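Local coordinates for RNA pseudouridylate synthase domain-containing protein 1 (Homo sapiens, PDB 5VBB), which probably binds RNA and isomerises selected uridines to pseudouridine, at residues A[174-178]-A[190-194]. Sequence-based numbering, arbitrary orientation.
Sequences HQLRV and DLTYG. With SO4 (sulfate ion), chain B.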
loop_
_atom_site.group_PDB
_atom_site.type_symbol
_atom_site.label_atom_id
_atom_site.label_comp_id
_atom_site.label_asym_id
_atom_site.label_seq_id
_atom_site.Cartn_x
_atom_site.Cartn_y
_atom_site.Cartn_z
ATOM N N HIS A 174 -1.270 3.370 8.902
ATOM C CA HIS A 174 -2.051 2.138 8.654
ATOM C C HIS A 174 -3.460 2.418 8.076
ATOM O O HIS A 174 -4.381 1.626 8.282
ATOM C CB HIS A 174 -2.180 1.318 9.929
ATOM C CG HIS A 174 -0.884 0.987 10.604
ATOM N ND1 HIS A 174 -0.847 0.676 11.943
ATOM C CD2 HIS A 174 0.373 0.935 10.110
ATOM C CE1 HIS A 174 0.420 0.398 12.219
ATOM N NE2 HIS A 174 1.191 0.567 11.155
ATOM N N GLN A 175 -3.635 3.538 7.375
ATOM C CA GLN A 175 -4.954 3.942 6.860
ATOM C C GLN A 175 -5.718 2.879 6.128
ATOM O O GLN A 175 -6.880 2.633 6.427
ATOM C CB GLN A 175 -4.810 5.101 5.897
ATOM C CG GLN A 175 -6.143 5.556 5.340
ATOM C CD GLN A 175 -6.148 6.953 4.804
ATOM O OE1 GLN A 175 -5.545 7.879 5.368
ATOM N NE2 GLN A 175 -6.828 7.152 3.698
ATOM N N LEU A 176 -5.084 2.279 5.135
ATOM C CA LEU A 176 -5.769 1.318 4.268
ATOM C C LEU A 176 -6.158 0.088 5.061
ATOM O O LEU A 176 -7.261 -0.428 4.911
ATOM C CB LEU A 176 -4.832 0.927 3.105
ATOM C CG LEU A 176 -4.341 2.104 2.284
ATOM C CD1 LEU A 176 -3.334 1.674 1.283
ATOM C CD2 LEU A 176 -5.491 2.830 1.626
ATOM N N ARG A 177 -5.271 -0.346 5.952
ATOM C CA ARG A 177 -5.548 -1.527 6.750
ATOM C C ARG A 177 -6.642 -1.269 7.754
ATOM O O ARG A 177 -7.479 -2.140 7.995
ATOM C CB ARG A 177 -4.287 -1.975 7.477
ATOM C CG ARG A 177 -3.197 -2.451 6.529
ATOM C CD ARG A 177 -1.840 -2.302 7.166
ATOM N NE ARG A 177 -1.659 -3.346 8.178
ATOM C CZ ARG A 177 -0.551 -3.552 8.879
ATOM N NH1 ARG A 177 0.505 -2.764 8.719
ATOM N NH2 ARG A 177 -0.494 -4.537 9.757
ATOM N N VAL A 178 -6.649 -0.071 8.347
ATOM C CA VAL A 178 -7.679 0.254 9.337
ATOM C C VAL A 178 -9.043 0.414 8.662
ATOM O O VAL A 178 -10.059 -0.077 9.185
ATOM C CB VAL A 178 -7.272 1.502 10.132
ATOM C CG1 VAL A 178 -8.428 2.014 11.016
ATOM C CG2 VAL A 178 -6.033 1.211 10.956
ATOM N N ASP A 190 -3.235 -9.849 7.404
ATOM C CA ASP A 190 -2.965 -8.705 8.271
ATOM C C ASP A 190 -2.949 -9.163 9.724
ATOM O O ASP A 190 -3.999 -9.365 10.340
ATOM C CB ASP A 190 -3.969 -7.581 8.059
ATOM C CG ASP A 190 -3.573 -6.267 8.702
ATOM O OD1 ASP A 190 -2.869 -6.293 9.717
ATOM O OD2 ASP A 190 -4.064 -5.213 8.255
ATOM N N LEU A 191 -1.745 -9.273 10.272
ATOM C CA LEU A 191 -1.546 -9.772 11.633
ATOM C C LEU A 191 -1.960 -8.795 12.710
ATOM O O LEU A 191 -2.141 -9.213 13.837
ATOM C CB LEU A 191 -0.078 -10.164 11.839
ATOM C CG LEU A 191 0.447 -11.262 10.914
ATOM C CD1 LEU A 191 1.930 -11.468 11.114
ATOM C CD2 LEU A 191 -0.317 -12.547 11.119
ATOM N N THR A 192 -2.118 -7.521 12.389
ATOM C CA THR A 192 -2.505 -6.492 13.362
ATOM C C THR A 192 -3.996 -6.177 13.300
ATOM O O THR A 192 -4.670 -6.199 14.332
ATOM C CB THR A 192 -1.656 -5.255 13.064
ATOM O OG1 THR A 192 -0.305 -5.660 13.161
ATOM C CG2 THR A 192 -1.898 -4.087 14.009
ATOM N N TYR A 193 -4.507 -5.852 12.106
ATOM C CA TYR A 193 -5.909 -5.407 11.965
ATOM C C TYR A 193 -6.892 -6.486 11.453
ATOM O O TYR A 193 -8.084 -6.203 11.332
ATOM C CB TYR A 193 -5.982 -4.190 11.059
ATOM C CG TYR A 193 -5.233 -3.033 11.658
ATOM C CD1 TYR A 193 -5.765 -2.311 12.721
ATOM C CD2 TYR A 193 -3.962 -2.705 11.222
ATOM C CE1 TYR A 193 -5.050 -1.287 13.329
ATOM C CE2 TYR A 193 -3.234 -1.679 11.819
ATOM C CZ TYR A 193 -3.799 -0.943 12.850
ATOM O OH TYR A 193 -3.073 0.026 13.508
ATOM N N GLY A 194 -6.420 -7.716 11.259
ATOM C CA GLY A 194 -7.286 -8.818 10.862
ATOM C C GLY A 194 -8.063 -9.305 12.058
ATOM O O GLY A 194 -7.725 -8.978 13.199
HETATM S S SO4 B . 3.676 -3.824 10.075
HETATM O O1 SO4 B . 2.359 -3.417 10.587
HETATM O O2 SO4 B . 4.694 -3.073 10.820
HETATM O O3 SO4 B . 3.881 -5.249 10.222
HETATM O O4 SO4 B . 3.761 -3.537 8.647
HETATM O O HOH W 1 -6.734 -4.814 7.433
HETATM O O HOH W 2 1.512 -6.601 11.271
#
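R177, on the first turn of helix 175-182, grips D190 side-on in a salt bridge beside the presumed active site of this RluA-type pseudouridine synthase fold. R177 NE donates to D190 OD2 and R177 NH2 to D190 OD1, each bond 3.0 Å long and nearly straight; both oxygens lie in the guanidinium plane, yet the donors come from above the carboxylate, whose plane is turned by 49°. Aspartate suits this place by offering each nitrogen a charged oxygen, while D190 OD1 also accepts from T192 N, closing an Asx turn, and from Y193 N at 2.9 Å, the Asx motif. An asparagine here would probably cost R177 one of its two carboxylate partners and leave NE or NH2 facing an amide N-H. Arginine has donors enough for more: bending at chi3 (75°) brings its NE and NH2 edge onto D190, while R177 NH1 reaches sulfate O1 at 2.7 Å and pairs with D67, the catalytic aspartate by similarity. Y193 CE2 lies over one guanidinium face. Valine's branched methyl, V178 CG2, makes a CH-pi contact on one face of the flat tyrosine ring, opposite T192 CG2. The ring's terminal hydroxyl, Y193 OH, meets H174 ND1 in the imidazole plane, 2.8 Å away.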